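Local structure of esterase (Xanthomonas oryzae pv. oryzae, 3H2J) at residues Q39-V44 with G72-G77; Y79-W84 with G117-G122. The protein probably hydrolyses carboxylic ester bonds, as an esterase of the alpha/beta-hydrolase clan related to secretory lipases. All coordinates share one frame; numbering follows the deposited sequence.

Interaction 1 of 2, residues Q39-V44 with G72-G77; sequences QAKCNV and GERCSG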
ATOM      1  N   GLN A  39      -3.743  12.920  22.586  1.00 24.09           N
ATOM      2  CA  GLN A  39      -2.417  13.142  23.172  1.00 22.00           C
ATOM      3  C   GLN A  39      -1.447  12.004  22.855  1.00 20.53           C
ATOM      4  O   GLN A  39      -1.792  10.827  22.972  1.00 18.77           O
ATOM      5  CB  GLN A  39      -2.488  13.294  24.696  1.00 23.74           C
ATOM      6  CG  GLN A  39      -3.295  14.479  25.206  1.00 27.90           C
ATOM      7  CD  GLN A  39      -3.181  14.642  26.717  1.00 29.32           C
ATOM      8  OE1 GLN A  39      -3.334  13.678  27.472  1.00 29.61           O
ATOM      9  NE2 GLN A  39      -2.915  15.865  27.164  1.00 27.74           N
ATOM     10  N   ALA A  40      -0.227  12.363  22.468  1.00 18.27           N
ATOM     11  CA  ALA A  40       0.795  11.371  22.165  1.00 18.50           C
ATOM     12  C   ALA A  40       1.300  10.774  23.476  1.00 19.00           C
ATOM     13  O   ALA A  40       1.307  11.441  24.511  1.00 18.94           O
ATOM     14  CB  ALA A  40       1.958  12.021  21.415  1.00 17.69           C
ATOM     15  N   LYS A  41       1.711   9.513  23.428  1.00 18.94           N
ATOM     16  CA  LYS A  41       2.236   8.834  24.606  1.00 19.84           C
ATOM     17  C   LYS A  41       3.746   8.681  24.454  1.00 20.27           C
ATOM     18  O   LYS A  41       4.478   8.589  25.439  1.00 20.73           O
ATOM     19  CB  LYS A  41       1.609   7.440  24.739  1.00 21.04           C
ATOM     20  CG  LYS A  41       2.099   6.639  25.946  1.00 25.11           C
ATOM     21  CD  LYS A  41       1.581   5.192  25.952  1.00 26.09           C
ATOM     22  CE  LYS A  41       2.314   4.319  24.927  1.00 27.41           C
ATOM     23  NZ  LYS A  41       1.964   2.862  25.021  1.00 28.60           N
ATOM     24  N   CYS A  42       4.200   8.687  23.205  1.00 20.25           N
ATOM     25  CA  CYS A  42       5.607   8.460  22.894  1.00 20.04           C
ATOM     26  C   CYS A  42       6.326   9.526  22.095  1.00 19.68           C
ATOM     27  O   CYS A  42       5.708  10.294  21.361  1.00 20.60           O
ATOM     28  CB  CYS A  42       5.728   7.167  22.086  1.00 18.85           C
ATOM     29  SG  CYS A  42       4.783   5.765  22.748  1.00 21.57           S
ATOM     30  N   ASN A  43       7.650   9.543  22.247  1.00 19.65           N
ATOM     31  CA  ASN A  43       8.505  10.416  21.457  1.00 17.68           C
ATOM     32  C   ASN A  43       8.653   9.507  20.241  1.00 17.60           C
ATOM     33  O   ASN A  43       8.468   8.294  20.364  1.00 16.41           O
ATOM     34  CB  ASN A  43       9.884  10.594  22.099  1.00 19.81           C
ATOM     35  CG  ASN A  43       9.827  11.319  23.427  1.00 21.13           C
ATOM     36  OD1 ASN A  43       9.264  12.405  23.527  1.00 21.05           O
ATOM     37  ND2 ASN A  43      10.422  10.721  24.454  1.00 21.19           N
ATOM     38  N   VAL A  44       8.973  10.061  19.078  1.00 15.46           N
ATOM     39  CA  VAL A  44       9.126   9.226  17.891  1.00 17.37           C
ATOM     40  C   VAL A  44      10.412   9.532  17.146  1.00 16.43           C
ATOM     41  O   VAL A  44      10.645  10.663  16.723  1.00 18.31           O
ATOM     42  CB  VAL A  44       7.933   9.390  16.918  1.00 16.26           C
ATOM     43  CG1 VAL A  44       8.194   8.611  15.636  1.00 17.17           C
ATOM     44  CG2 VAL A  44       6.650   8.891  17.580  1.00 17.73           C
ATOM     45  N   GLY A  72      10.065   6.548  25.480  1.00 19.67           N
ATOM     46  CA  GLY A  72       9.641   7.461  26.528  1.00 22.71           C
ATOM     47  C   GLY A  72       9.203   6.735  27.781  1.00 23.96           C
ATOM     48  O   GLY A  72       8.912   5.537  27.737  1.00 22.92           O
ATOM     49  N   GLU A  73       9.134   7.459  28.897  1.00 28.18           N
ATOM     50  CA  GLU A  73       8.744   6.871  30.180  1.00 33.34           C
ATOM     51  C   GLU A  73       7.431   6.093  30.151  1.00 34.46           C
ATOM     52  O   GLU A  73       7.372   4.941  30.578  1.00 36.35           O
ATOM     53  CB  GLU A  73       8.663   7.959  31.261  1.00 36.46           C
ATOM     54  CG  GLU A  73       9.944   8.778  31.419  1.00 40.82           C
ATOM     55  CD  GLU A  73      10.109   9.362  32.820  1.00 44.12           C
ATOM     56  OE1 GLU A  73       9.158  10.004  33.321  1.00 43.18           O
ATOM     57  OE2 GLU A  73      11.195   9.180  33.418  1.00 44.66           O
ATOM     58  N   ARG A  74       6.377   6.726  29.653  1.00 34.65           N
ATOM     59  CA  ARG A  74       5.068   6.087  29.578  1.00 36.84           C
ATOM     60  C   ARG A  74       4.950   5.323  28.274  1.00 35.62           C
ATOM     61  O   ARG A  74       3.853   4.969  27.844  1.00 36.96           O
ATOM     62  CB  ARG A  74       3.961   7.141  29.656  1.00 39.10           C
ATOM     63  CG  ARG A  74       4.403   8.550  29.259  1.00 42.01           C
ATOM     64  CD  ARG A  74       5.268   9.159  30.363  1.00 43.70           C
ATOM     65  NE  ARG A  74       5.833  10.463  30.024  1.00 45.69           N
ATOM     66  CZ  ARG A  74       5.118  11.545  29.724  1.00 45.97           C
ATOM     67  NH1 ARG A  74       3.792  11.499  29.710  1.00 46.39           N
ATOM     68  NH2 ARG A  74       5.736  12.682  29.449  1.00 44.66           N
ATOM     69  N   CYS A  75       6.092   5.063  27.653  1.00 34.01           N
ATOM     70  CA  CYS A  75       6.118   4.370  26.381  1.00 30.71           C
ATOM     71  C   CYS A  75       7.206   3.320  26.297  1.00 31.69           C
ATOM     72  O   CYS A  75       7.957   3.270  25.322  1.00 31.09           O
ATOM     73  CB  CYS A  75       6.331   5.373  25.262  1.00 27.88           C
ATOM     74  SG  CYS A  75       6.238   4.645  23.601  1.00 22.80           S
ATOM     75  N   SER A  76       7.307   2.486  27.321  1.00 32.93           N
ATOM     76  CA  SER A  76       8.314   1.442  27.297  1.00 33.31           C
ATOM     77  C   SER A  76       7.784   0.321  26.420  1.00 32.78           C
ATOM     78  O   SER A  76       6.596   0.294  26.076  1.00 31.74           O
ATOM     79  CB  SER A  76       8.573   0.910  28.707  1.00 36.29           C
ATOM     80  OG  SER A  76       9.596  -0.077  28.697  1.00 37.71           O
ATOM     81  N   GLY A  77       8.670  -0.593  26.046  1.00 30.35           N
ATOM     82  CA  GLY A  77       8.257  -1.721  25.236  1.00 30.74           C
ATOM     83  C   GLY A  77       7.857  -2.835  26.181  1.00 30.50           C
ATOM     84  O   GLY A  77       7.458  -2.552  27.314  1.00 31.81           O
TER
HETATM   85  O   HOH W   1       4.503   1.078  24.519  1.00 45.29           O

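Interaction 2 of 2, residues Y79-W84 with G117-G122; sequences YPLLGW and GYVVVG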
ATOM      1  N   TYR A  79       7.804  -3.542  22.261  1.00 22.29           N
ATOM      2  CA  TYR A  79       6.902  -3.002  21.254  1.00 20.76           C
ATOM      3  C   TYR A  79       6.442  -3.983  20.193  1.00 18.87           C
ATOM      4  O   TYR A  79       7.164  -4.910  19.827  1.00 16.89           O
ATOM      5  CB  TYR A  79       7.565  -1.837  20.512  1.00 21.54           C
ATOM      6  CG  TYR A  79       8.143  -0.755  21.388  1.00 21.16           C
ATOM      7  CD1 TYR A  79       7.318   0.106  22.107  1.00 22.93           C
ATOM      8  CD2 TYR A  79       9.523  -0.593  21.498  1.00 21.90           C
ATOM      9  CE1 TYR A  79       7.854   1.107  22.921  1.00 22.39           C
ATOM     10  CE2 TYR A  79      10.070   0.400  22.306  1.00 22.70           C
ATOM     11  CZ  TYR A  79       9.230   1.245  23.014  1.00 22.56           C
ATOM     12  OH  TYR A  79       9.773   2.216  23.824  1.00 25.21           O
ATOM     13  N   PRO A  80       5.211  -3.795  19.696  1.00 18.61           N
ATOM     14  CA  PRO A  80       4.696  -4.671  18.645  1.00 16.26           C
ATOM     15  C   PRO A  80       5.336  -4.105  17.374  1.00 15.94           C
ATOM     16  O   PRO A  80       5.645  -2.906  17.323  1.00 16.28           O
ATOM     17  CB  PRO A  80       3.188  -4.427  18.698  1.00 16.94           C
ATOM     18  CG  PRO A  80       3.094  -2.998  19.139  1.00 17.95           C
ATOM     19  CD  PRO A  80       4.137  -2.940  20.240  1.00 19.18           C
ATOM     20  N   LEU A  81       5.558  -4.951  16.372  1.00 16.16           N
ATOM     21  CA  LEU A  81       6.165  -4.519  15.115  1.00 16.98           C
ATOM     22  C   LEU A  81       5.062  -4.406  14.067  1.00 17.37           C
ATOM     23  O   LEU A  81       4.406  -5.389  13.745  1.00 16.90           O
ATOM     24  CB  LEU A  81       7.212  -5.535  14.654  1.00 17.91           C
ATOM     25  CG  LEU A  81       7.973  -5.223  13.362  1.00 21.64           C
ATOM     26  CD1 LEU A  81       8.806  -3.964  13.552  1.00 20.78           C
ATOM     27  CD2 LEU A  81       8.868  -6.402  12.995  1.00 23.09           C
ATOM     28  N   LEU A  82       4.855  -3.206  13.544  1.00 16.07           N
ATOM     29  CA  LEU A  82       3.808  -3.000  12.551  1.00 16.96           C
ATOM     30  C   LEU A  82       4.354  -2.725  11.163  1.00 15.26           C
ATOM     31  O   LEU A  82       4.952  -1.676  10.921  1.00 14.89           O
ATOM     32  CB  LEU A  82       2.907  -1.835  12.976  1.00 18.81           C
ATOM     33  CG  LEU A  82       1.882  -1.341  11.945  1.00 20.24           C
ATOM     34  CD1 LEU A  82       0.810  -2.394  11.729  1.00 20.42           C
ATOM     35  CD2 LEU A  82       1.257  -0.048  12.440  1.00 22.75           C
ATOM     36  N   GLY A  83       4.144  -3.676  10.256  1.00 14.66           N
ATOM     37  CA  GLY A  83       4.583  -3.508   8.883  1.00 14.84           C
ATOM     38  C   GLY A  83       3.561  -2.632   8.180  1.00 14.61           C
ATOM     39  O   GLY A  83       2.357  -2.871   8.293  1.00 14.42           O
ATOM     40  N   TRP A  84       4.031  -1.620   7.457  1.00 14.04           N
ATOM     41  CA  TRP A  84       3.135  -0.689   6.765  1.00 13.97           C
ATOM     42  C   TRP A  84       3.315  -0.645   5.253  1.00 14.60           C
ATOM     43  O   TRP A  84       4.435  -0.713   4.749  1.00 14.91           O
ATOM     44  CB  TRP A  84       3.332   0.721   7.321  1.00 14.58           C
ATOM     45  CG  TRP A  84       2.537   1.773   6.593  1.00 12.72           C
ATOM     46  CD1 TRP A  84       2.991   2.634   5.637  1.00 11.96           C
ATOM     47  CD2 TRP A  84       1.146   2.068   6.775  1.00 12.96           C
ATOM     48  NE1 TRP A  84       1.967   3.455   5.212  1.00 14.10           N
ATOM     49  CE2 TRP A  84       0.823   3.126   5.896  1.00 13.14           C
ATOM     50  CE3 TRP A  84       0.141   1.538   7.599  1.00 12.91           C
ATOM     51  CZ2 TRP A  84      -0.466   3.670   5.817  1.00 14.62           C
ATOM     52  CZ3 TRP A  84      -1.145   2.079   7.519  1.00 13.65           C
ATOM     53  CH2 TRP A  84      -1.434   3.135   6.635  1.00 14.79           C
ATOM     54  N   GLY A 117       3.176   3.922  20.681  1.00 17.66           N
ATOM     55  CA  GLY A 117       3.937   2.737  21.020  1.00 17.55           C
ATOM     56  C   GLY A 117       4.062   1.628  19.995  1.00 18.03           C
ATOM     57  O   GLY A 117       4.356   0.491  20.364  1.00 19.57           O
ATOM     58  N   TYR A 118       3.827   1.938  18.724  1.00 16.72           N
ATOM     59  CA  TYR A 118       3.965   0.942  17.679  1.00 16.48           C
ATOM     60  C   TYR A 118       5.226   1.230  16.883  1.00 16.60           C
ATOM     61  O   TYR A 118       5.417   2.348  16.398  1.00 14.85           O
ATOM     62  CB  TYR A 118       2.778   0.964  16.706  1.00 17.99           C
ATOM     63  CG  TYR A 118       1.446   0.563  17.299  1.00 18.61           C
ATOM     64  CD1 TYR A 118       0.614   1.505  17.904  1.00 18.68           C
ATOM     65  CD2 TYR A 118       1.012  -0.760  17.250  1.00 20.05           C
ATOM     66  CE1 TYR A 118      -0.616   1.140  18.439  1.00 18.55           C
ATOM     67  CE2 TYR A 118      -0.216  -1.136  17.788  1.00 21.21           C
ATOM     68  CZ  TYR A 118      -1.023  -0.181  18.379  1.00 21.05           C
ATOM     69  OH  TYR A 118      -2.236  -0.553  18.912  1.00 23.06           O
ATOM     70  N   VAL A 119       6.102   0.238  16.780  1.00 15.14           N
ATOM     71  CA  VAL A 119       7.302   0.394  15.968  1.00 14.28           C
ATOM     72  C   VAL A 119       6.715   0.209  14.568  1.00 16.04           C
ATOM     73  O   VAL A 119       6.054  -0.795  14.300  1.00 16.00           O
ATOM     74  CB  VAL A 119       8.338  -0.723  16.249  1.00 14.79           C
ATOM     75  CG1 VAL A 119       9.460  -0.681  15.209  1.00 13.46           C
ATOM     76  CG2 VAL A 119       8.914  -0.557  17.643  1.00 14.88           C
ATOM     77  N   VAL A 120       6.920   1.184  13.688  1.00 14.43           N
ATOM     78  CA  VAL A 120       6.379   1.095  12.337  1.00 15.00           C
ATOM     79  C   VAL A 120       7.490   0.918  11.310  1.00 16.08           C
ATOM     80  O   VAL A 120       8.491   1.626  11.340  1.00 16.12           O
ATOM     81  CB  VAL A 120       5.560   2.364  11.968  1.00 14.97           C
ATOM     82  CG1 VAL A 120       4.901   2.186  10.600  1.00 16.22           C
ATOM     83  CG2 VAL A 120       4.499   2.631  13.027  1.00 14.67           C
ATOM     84  N   VAL A 121       7.307  -0.046  10.414  1.00 15.49           N
ATOM     85  CA  VAL A 121       8.272  -0.303   9.356  1.00 17.00           C
ATOM     86  C   VAL A 121       7.549  -0.337   8.019  1.00 16.87           C
ATOM     87  O   VAL A 121       6.542  -1.021   7.867  1.00 17.23           O
ATOM     88  CB  VAL A 121       9.011  -1.645   9.554  1.00 17.66           C
ATOM     89  CG1 VAL A 121       8.012  -2.780   9.684  1.00 20.97           C
ATOM     90  CG2 VAL A 121       9.946  -1.900   8.373  1.00 16.14           C
ATOM     91  N   GLY A 122       8.065   0.419   7.057  1.00 16.73           N
ATOM     92  CA  GLY A 122       7.465   0.448   5.739  1.00 16.92           C
ATOM     93  C   GLY A 122       8.535   0.417   4.668  1.00 17.40           C
ATOM     94  O   GLY A 122       9.547   1.098   4.786  1.00 17.15           O
TER

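Interaction 1 of 2, residues Q39-V44 with G72-G77
Cys42 and Cys75 are joined by a disulfide, SG to SG 2.0 Å. This covalent link is the tight centre of the contact. The CB-SG-SG-CB torsion is 87°, close to the relaxed right angle, and its sign makes the bridge right-handed. The two half-cystines reach it differently. In Cys75 the sulfur lies anti to the backbone N (chi1 -175°), while in Cys42 it sits beside the backbone N (chi1 -46°). The bridge is buried, and Pro70 of strand 60-71 touches both cysteines.

Lys41 runs alongside the Arg74 carbonyl. Its CD comes to 3.0 Å from Arg74 O, and CG and CE lie close to the same oxygen. These approaches are tight for methylenes against a carbonyl oxygen. The ammonium end meets a water, NZ to water 3.1 Å. That water donates to Ser76 O at 2.7 Å, so the lysine is tied to the loop indirectly. NZ also makes a weak hydrogen bond to Gln116 O.

The outer side is looser. Arg74 is exposed, and its CG only grazes Lys41 O at 3.8 Å. Asn43 meets Gly72 lightly, ND2 to CA 3.9 Å, and its OD1 instead accepts a hydrogen bond from Arg18 N. Gly72 has backbone angles that call for glycine. It opens a type I beta turn that ends at Cys75, closed by Cys75 N to Gly72 O at 2.9 Å.

The whole is a disulfide that ties the start of strand 43-54 to the turn leaving strand 60-71, its antiparallel neighbour, at one end of the central sheet of an alpha/beta-hydrolase-like fold.

Interaction 2 of 2, residues Y79-W84 with G117-G122
The Tyr79 ring slants against Gly117 O, 3.5 Å from CD1, and against the CG2 methyl of Val119. That methyl presses on Tyr79 CB at 3.4 Å. The ring hydroxyl is hydrogen-bonded to Cys75 O. The Tyr118 ring meets Pro80 at a slant too, CD2 to CG 3.6 Å, and a cation-pi contact with Arg397 adds to its setting. Trp84 touches Val120 through its CB alone, CB to CG1 3.9 Å. Its indole leads away to Ser173 and Tyr175.

The strands run parallel, with axes 28° apart. Four backbone hydrogen bonds join them. Leu82 is held twice: its N gives to Val119 O at 2.8 Å, and its O takes Val121 N at 2.9 Å. Val119 N to Pro80 O and Trp84 N to Val121 O complete the ladder.

Leu81, Val119 and Val121 share one face of the sheet. Leu81 CD1 rests on Val119 CG1 at 3.7 Å. Val121 CG1 sits between its own N and carbonyl carbon (chi1 55°), which brings it alongside Gly83 CA, 3.6 Å away.

Helix 141-161 packs on this face, against Leu81, Val119 and Val121. On the opposite face helix 376-396 touches Trp84 and Tyr118. Strand 169-175 flanks strand 79-85, and strand 60-71 flanks strand 119-123.

The centres of interactions 1 and 2 lie about 14 Å apart, and interaction 1 closes before interaction 2 opens along the chain. They touch at Gly117: Cys42 SG is 3.2 Å from Gly117 N. Both reach the same mixed sheet. Interaction 1 sits where strands 43-54 and 60-71 begin and end, its centre about 26 Å from the chain centre; interaction 2 lies deeper, at about 15 Å. The order 43-54, 60-71, 119-123, 79-85, 169-175 matches the first strands of the alpha/beta-hydrolase fold. Interaction 2 therefore joins central strands, while the disulfide ties the ends of the neighbouring antiparallel pair. Strand 169-175 leads to a probable nucleophile elbow at Ser176, close to Trp84.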